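Local coordinates for De Novo Protein OR329 (Artificial gene, PDB 4HXT) that is a de novo designed armadillo-like repeat protein without a known biological function, probably meant as a building block for self-assembling homo-oligomers, at residues A27-G32 with K38-A43; G44-L49 with A69-G74. One frame throughout, in Å; residues are numbered along the deposited sequence.

Overall arrangement
Both contacts lie in the N-terminal part of an all-helical armadillo-like solenoid, on the same side of the chain's centre, with their own centres about 7 Å apart. They come in series: contact 1 joins helices 16-30 and 34-42 and closes before contact 2 joins helices 45-52 and 58-71. Helices 34-42 and 45-52 are consecutive, and the turn between them is spanned by a probable hydrogen bond from Gly45 N to Ile40 O (3.0 Å). Asn70 ND2 of contact 2 lies 2.8 Å from Ala27 O of contact 1, also a probable hydrogen bond, tying successive long helices together. The side chains of Ile40 in contact 1 and Ile71 in contact 2 touch, so the two contacts share one hydrophobic core.

Contact 1: residues A27-G32 with K38-A43; sequences AEIASG and KAIVDA
In the armadillo-like solenoid, the last turn of helix 16-30 meets the short helix 34-42 that follows it, and Ile40 fills the angle between them by reaching Ile29 and Ala30. The backbones stay well separated, with Ala30 CA and Ile40 CA, the closest such pair, 7.7 Å apart, so the gap is bridged by side chains. A single methyl does the bridging. Ile40 CG1 stands anti to the carbonyl carbon (chi1 -61°) and the branch then runs extended, which carries CD1 out toward helix 16-30. Ala30 CB lies almost straight ahead of that methyl, 4.0 Å from Ile40 CD1. Ile29 comes from the flank: its CG2 is also 4.0 Å from Ile40 CD1, but in a direction close to perpendicular to the Ile40 CG1-CD1 bond. The two partners therefore subtend roughly a right angle (about 88°) at the methyl. Helix 3-10 extends the apolar surroundings, since Leu7 touches Ile29 and Val4 touches Ile40, while Asn70 of helix 58-71 packs on Ala30. Charge is kept to another side of helix 34-42, where Lys38 NZ and Asp42 OD1 form a weak salt bridge at 3.3 Å. With no hydrogen bond across the interface and 103 Å² buried, the contact is purely apolar: it offers van der Waals contact and hydrophobic burial, but no directional bond to fix the angle between the segments.

Contact 2: residues G44-L49 with A69-G74; sequences GGVEVL and ANIASG
Ile71 projects from helix 58-71 toward Val46 and Leu49 of helix 45-52, and its two branches divide the work. The side chain forks at Ile71 CB, 5.3 Å from Val46 CG2. The short branch, CG2, turns to Val46 and lies a loose 4.4 Å from Val46 CG2. The long branch has CG1 anti to the carbonyl carbon (chi1 -72°) and continues extended through chi2. Ile71 CG1 is a spacer, still 4.9 Å from Leu49 CD1. Beyond it, Ile71 CD1 meets Leu49 CD1 at 3.6 Å, the closest approach between the segments. Leu49 presents its methyl nearly end-on, its CG-CD1 bond pointing within about 18° of Ile71 CD1, while the Ile71 CG1-CD1 bond is turned about 33° off the line between the methyls. Val46 CG2 sits to the side, about 4.4 Å from Ile71 CD1 as well, and so lies loosely beside both branches. Ile37 and Ile40 of helix 34-42, with Ala78 and Ile82 of helix 76-84, add to the apolar setting of Ile71. Ile71 is also the first residue of a type I turn that runs to Gly74. One residue earlier, Asn70 O accepts two bonds from one face of its plane, from Ser73 OG at 2.6 Å and from Ser73 N at 3.3 Å. No polar bond crosses between the two segments; all three residues meeting there are buried and apolar, leaving dispersion and water exclusion as the forces joining them.

Contact 1: residues A27-G32 with K38-A43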
ATOM      1  N   ALA A  27     -18.926  22.180   4.692  1.00 31.23           N
ATOM      2  CA  ALA A  27     -18.060  21.909   3.548  1.00 29.80           C
ATOM      3  C   ALA A  27     -16.990  23.003   3.470  1.00 31.74           C
ATOM      4  O   ALA A  27     -15.806  22.718   3.265  1.00 33.09           O
ATOM      5  CB  ALA A  27     -18.882  21.874   2.263  1.00 30.52           C
ATOM      6  N   GLU A  28     -17.415  24.253   3.641  1.00 31.88           N
ATOM      7  CA  GLU A  28     -16.491  25.384   3.611  1.00 40.23           C
ATOM      8  C   GLU A  28     -15.475  25.263   4.739  1.00 37.83           C
ATOM      9  O   GLU A  28     -14.281  25.468   4.532  1.00 36.77           O
ATOM     10  CB  GLU A  28     -17.261  26.703   3.731  1.00 55.06           C
ATOM     11  CG  GLU A  28     -17.651  27.305   2.389  1.00 69.69           C
ATOM     12  CD  GLU A  28     -18.954  28.084   2.438  1.00 79.46           C
ATOM     13  OE1 GLU A  28     -19.107  28.952   3.324  1.00 82.38           O
ATOM     14  OE2 GLU A  28     -19.827  27.828   1.580  1.00 81.03           O
ATOM     15  N   ILE A  29     -15.950  24.921   5.932  1.00 35.22           N
ATOM     16  CA  ILE A  29     -15.066  24.759   7.077  1.00 29.12           C
ATOM     17  C   ILE A  29     -14.069  23.633   6.816  1.00 37.55           C
ATOM     18  O   ILE A  29     -12.902  23.716   7.208  1.00 40.72           O
ATOM     19  CB  ILE A  29     -15.860  24.432   8.363  1.00 35.96           C
ATOM     20  CG1 ILE A  29     -16.722  25.635   8.764  1.00 37.09           C
ATOM     21  CG2 ILE A  29     -14.900  24.065   9.488  1.00 36.67           C
ATOM     22  CD1 ILE A  29     -17.515  25.433  10.042  1.00 37.22           C
ATOM     23  N   ALA A  30     -14.535  22.584   6.142  1.00 31.53           N
ATOM     24  CA  ALA A  30     -13.689  21.438   5.829  1.00 31.43           C
ATOM     25  C   ALA A  30     -12.612  21.779   4.804  1.00 36.45           C
ATOM     26  O   ALA A  30     -11.560  21.146   4.778  1.00 39.63           O
ATOM     27  CB  ALA A  30     -14.542  20.278   5.325  1.00 28.90           C
ATOM     28  N   SER A  31     -12.871  22.779   3.966  1.00 37.96           N
ATOM     29  CA  SER A  31     -11.909  23.188   2.946  1.00 41.77           C
ATOM     30  C   SER A  31     -10.757  23.970   3.567  1.00 44.58           C
ATOM     31  O   SER A  31      -9.887  24.477   2.860  1.00 46.11           O
ATOM     32  CB  SER A  31     -12.591  24.041   1.871  1.00 41.20           C
ATOM     33  OG  SER A  31     -13.039  25.278   2.396  1.00 48.40           O
ATOM     34  N   GLY A  32     -10.755  24.055   4.894  1.00 44.60           N
ATOM     35  CA  GLY A  32      -9.706  24.775   5.593  1.00 46.22           C
ATOM     36  C   GLY A  32      -8.615  23.865   6.127  1.00 47.95           C
ATOM     37  O   GLY A  32      -8.296  22.857   5.502  1.00 41.33           O
ATOM     38  N   LYS A  38     -10.720  18.106  11.793  1.00 33.96           N
ATOM     39  CA  LYS A  38     -10.773  17.278  12.993  1.00 32.47           C
ATOM     40  C   LYS A  38     -11.895  17.740  13.916  1.00 34.74           C
ATOM     41  O   LYS A  38     -12.488  16.936  14.632  1.00 32.75           O
ATOM     42  CB  LYS A  38      -9.435  17.314  13.741  1.00 44.57           C
ATOM     43  CG  LYS A  38      -9.499  16.672  15.121  1.00 50.34           C
ATOM     44  CD  LYS A  38      -8.131  16.240  15.626  1.00 60.80           C
ATOM     45  CE  LYS A  38      -7.953  14.729  15.507  1.00 62.92           C
ATOM     46  NZ  LYS A  38      -8.913  13.975  16.370  1.00 56.24           N
ATOM     47  N   ALA A  39     -12.188  19.035  13.892  1.00 38.54           N
ATOM     48  CA  ALA A  39     -13.256  19.577  14.722  1.00 38.31           C
ATOM     49  C   ALA A  39     -14.592  18.968  14.298  1.00 33.98           C
ATOM     50  O   ALA A  39     -15.402  18.564  15.135  1.00 30.86           O
ATOM     51  CB  ALA A  39     -13.304  21.085  14.583  1.00 34.15           C
ATOM     52  N   ILE A  40     -14.815  18.899  12.991  1.00 29.76           N
ATOM     53  CA  ILE A  40     -16.052  18.336  12.469  1.00 24.51           C
ATOM     54  C   ILE A  40     -16.146  16.860  12.825  1.00 24.69           C
ATOM     55  O   ILE A  40     -17.206  16.370  13.234  1.00 29.30           O
ATOM     56  CB  ILE A  40     -16.128  18.489  10.935  1.00 27.18           C
ATOM     57  CG1 ILE A  40     -16.106  19.973  10.557  1.00 27.92           C
ATOM     58  CG2 ILE A  40     -17.393  17.823  10.410  1.00 26.41           C
ATOM     59  CD1 ILE A  40     -16.088  20.229   9.056  1.00 27.27           C
ATOM     60  N   VAL A  41     -15.030  16.149  12.681  1.00 24.42           N
ATOM     61  CA  VAL A  41     -15.009  14.726  12.986  1.00 23.62           C
ATOM     62  C   VAL A  41     -15.300  14.454  14.458  1.00 27.38           C
ATOM     63  O   VAL A  41     -16.103  13.578  14.788  1.00 27.88           O
ATOM     64  CB  VAL A  41     -13.649  14.099  12.618  1.00 26.83           C
ATOM     65  CG1 VAL A  41     -13.616  12.646  13.057  1.00 26.32           C
ATOM     66  CG2 VAL A  41     -13.421  14.199  11.108  1.00 28.78           C
ATOM     67  N   ASP A  42     -14.648  15.202  15.341  1.00 31.16           N
ATOM     68  CA  ASP A  42     -14.853  15.018  16.773  1.00 36.92           C
ATOM     69  C   ASP A  42     -16.275  15.389  17.174  1.00 36.18           C
ATOM     70  O   ASP A  42     -16.792  14.896  18.175  1.00 33.98           O
ATOM     71  CB  ASP A  42     -13.853  15.858  17.573  1.00 49.87           C
ATOM     72  CG  ASP A  42     -12.412  15.463  17.310  1.00 54.03           C
ATOM     73  OD1 ASP A  42     -12.141  14.250  17.180  1.00 52.93           O
ATOM     74  OD2 ASP A  42     -11.551  16.365  17.246  1.00 50.93           O
ATOM     75  N   ALA A  43     -16.906  16.254  16.385  1.00 32.36           N
ATOM     76  CA  ALA A  43     -18.272  16.683  16.662  1.00 31.94           C
ATOM     77  C   ALA A  43     -19.303  15.676  16.145  1.00 30.20           C
ATOM     78  O   ALA A  43     -20.510  15.905  16.247  1.00 30.57           O
ATOM     79  CB  ALA A  43     -18.519  18.056  16.043  1.00 30.33           C
TER

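Contact 2: residues G44-L49 with A69-G74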
ATOM      1  N   GLY A  44     -18.823  14.562  15.593  1.00 27.77           N
ATOM      2  CA  GLY A  44     -19.717  13.542  15.070  1.00 26.43           C
ATOM      3  C   GLY A  44     -20.343  13.903  13.731  1.00 26.15           C
ATOM      4  O   GLY A  44     -21.319  13.280  13.306  1.00 28.66           O
ATOM      5  N   GLY A  45     -19.770  14.897  13.058  1.00 27.14           N
ATOM      6  CA  GLY A  45     -20.293  15.348  11.781  1.00 23.58           C
ATOM      7  C   GLY A  45     -20.305  14.339  10.646  1.00 26.07           C
ATOM      8  O   GLY A  45     -21.215  14.351   9.825  1.00 18.07           O
ATOM      9  N   VAL A  46     -19.301  13.470  10.586  1.00 24.77           N
ATOM     10  CA  VAL A  46     -19.227  12.467   9.528  1.00 22.63           C
ATOM     11  C   VAL A  46     -20.444  11.539   9.538  1.00 25.25           C
ATOM     12  O   VAL A  46     -21.090  11.357   8.512  1.00 27.33           O
ATOM     13  CB  VAL A  46     -17.940  11.616   9.659  1.00 24.22           C
ATOM     14  CG1 VAL A  46     -17.955  10.467   8.657  1.00 23.19           C
ATOM     15  CG2 VAL A  46     -16.717  12.494   9.455  1.00 26.85           C
ATOM     16  N   GLU A  47     -20.747  10.954  10.697  1.00 23.96           N
ATOM     17  CA  GLU A  47     -21.887  10.053  10.831  1.00 19.00           C
ATOM     18  C   GLU A  47     -23.159  10.739  10.348  1.00 18.77           C
ATOM     19  O   GLU A  47     -23.930  10.165   9.585  1.00 23.44           O
ATOM     20  CB  GLU A  47     -22.081   9.620  12.290  1.00 29.73           C
ATOM     21  CG  GLU A  47     -21.158   8.513  12.793  1.00 45.91           C
ATOM     22  CD  GLU A  47     -19.742   8.991  13.052  1.00 63.29           C
ATOM     23  OE1 GLU A  47     -19.481  10.203  12.931  1.00 62.92           O
ATOM     24  OE2 GLU A  47     -18.884   8.151  13.385  1.00 75.69           O
ATOM     25  N   VAL A  48     -23.370  11.973  10.792  1.00 19.43           N
ATOM     26  CA  VAL A  48     -24.564  12.724  10.421  1.00 22.75           C
ATOM     27  C   VAL A  48     -24.569  13.045   8.926  1.00 23.52           C
ATOM     28  O   VAL A  48     -25.603  12.943   8.274  1.00 21.94           O
ATOM     29  CB  VAL A  48     -24.664  14.031  11.238  1.00 22.92           C
ATOM     30  CG1 VAL A  48     -25.908  14.809  10.848  1.00 24.41           C
ATOM     31  CG2 VAL A  48     -24.670  13.709  12.735  1.00 30.54           C
ATOM     32  N   LEU A  49     -23.417  13.430   8.382  1.00 18.74           N
ATOM     33  CA  LEU A  49     -23.326  13.749   6.959  1.00 20.59           C
ATOM     34  C   LEU A  49     -23.595  12.517   6.110  1.00 19.55           C
ATOM     35  O   LEU A  49     -24.198  12.611   5.041  1.00 25.07           O
ATOM     36  CB  LEU A  49     -21.946  14.314   6.620  1.00 20.43           C
ATOM     37  CG  LEU A  49     -21.742  15.764   7.057  1.00 22.89           C
ATOM     38  CD1 LEU A  49     -20.285  16.142   6.883  1.00 22.00           C
ATOM     39  CD2 LEU A  49     -22.653  16.684   6.237  1.00 18.43           C
ATOM     40  N   ALA A  69     -16.505  15.029   0.865  1.00 22.14           N
ATOM     41  CA  ALA A  69     -15.392  15.019  -0.074  1.00 20.30           C
ATOM     42  C   ALA A  69     -14.296  15.949   0.440  1.00 24.69           C
ATOM     43  O   ALA A  69     -13.109  15.648   0.314  1.00 24.55           O
ATOM     44  CB  ALA A  69     -15.859  15.470  -1.455  1.00 20.64           C
ATOM     45  N   ASN A  70     -14.701  17.080   1.015  1.00 19.29           N
ATOM     46  CA  ASN A  70     -13.740  18.037   1.552  1.00 28.30           C
ATOM     47  C   ASN A  70     -13.083  17.444   2.789  1.00 28.74           C
ATOM     48  O   ASN A  70     -11.888  17.629   3.021  1.00 27.46           O
ATOM     49  CB  ASN A  70     -14.435  19.353   1.898  1.00 28.18           C
ATOM     50  CG  ASN A  70     -14.755  20.174   0.668  1.00 28.05           C
ATOM     51  OD1 ASN A  70     -14.626  19.696  -0.459  1.00 28.13           O
ATOM     52  ND2 ASN A  70     -15.180  21.414   0.876  1.00 27.80           N
ATOM     53  N   ILE A  71     -13.876  16.732   3.581  1.00 25.36           N
ATOM     54  CA  ILE A  71     -13.381  16.082   4.788  1.00 23.91           C
ATOM     55  C   ILE A  71     -12.382  14.993   4.398  1.00 24.37           C
ATOM     56  O   ILE A  71     -11.316  14.861   5.006  1.00 25.64           O
ATOM     57  CB  ILE A  71     -14.557  15.439   5.580  1.00 20.25           C
ATOM     58  CG1 ILE A  71     -15.403  16.539   6.232  1.00 28.47           C
ATOM     59  CG2 ILE A  71     -14.033  14.456   6.616  1.00 18.56           C
ATOM     60  CD1 ILE A  71     -16.689  16.038   6.876  1.00 27.09           C
ATOM     61  N   ALA A  72     -12.734  14.226   3.368  1.00 18.81           N
ATOM     62  CA  ALA A  72     -11.892  13.132   2.894  1.00 27.03           C
ATOM     63  C   ALA A  72     -10.552  13.593   2.328  1.00 30.61           C
ATOM     64  O   ALA A  72      -9.656  12.781   2.113  1.00 27.81           O
ATOM     65  CB  ALA A  72     -12.646  12.310   1.850  1.00 20.87           C
ATOM     66  N   SER A  73     -10.409  14.890   2.081  1.00 28.19           N
ATOM     67  CA  SER A  73      -9.151  15.408   1.555  1.00 31.04           C
ATOM     68  C   SER A  73      -8.215  15.745   2.714  1.00 34.50           C
ATOM     69  O   SER A  73      -7.112  16.252   2.507  1.00 33.02           O
ATOM     70  CB  SER A  73      -9.393  16.659   0.700  1.00 36.34           C
ATOM     71  OG  SER A  73      -9.804  17.758   1.492  1.00 42.67           O
ATOM     72  N   GLY A  74      -8.658  15.444   3.934  1.00 28.85           N
ATOM     73  CA  GLY A  74      -7.858  15.723   5.112  1.00 32.59           C
ATOM     74  C   GLY A  74      -7.004  14.558   5.590  1.00 36.03           C
ATOM     75  O   GLY A  74      -6.639  13.685   4.800  1.00 30.87           O
TER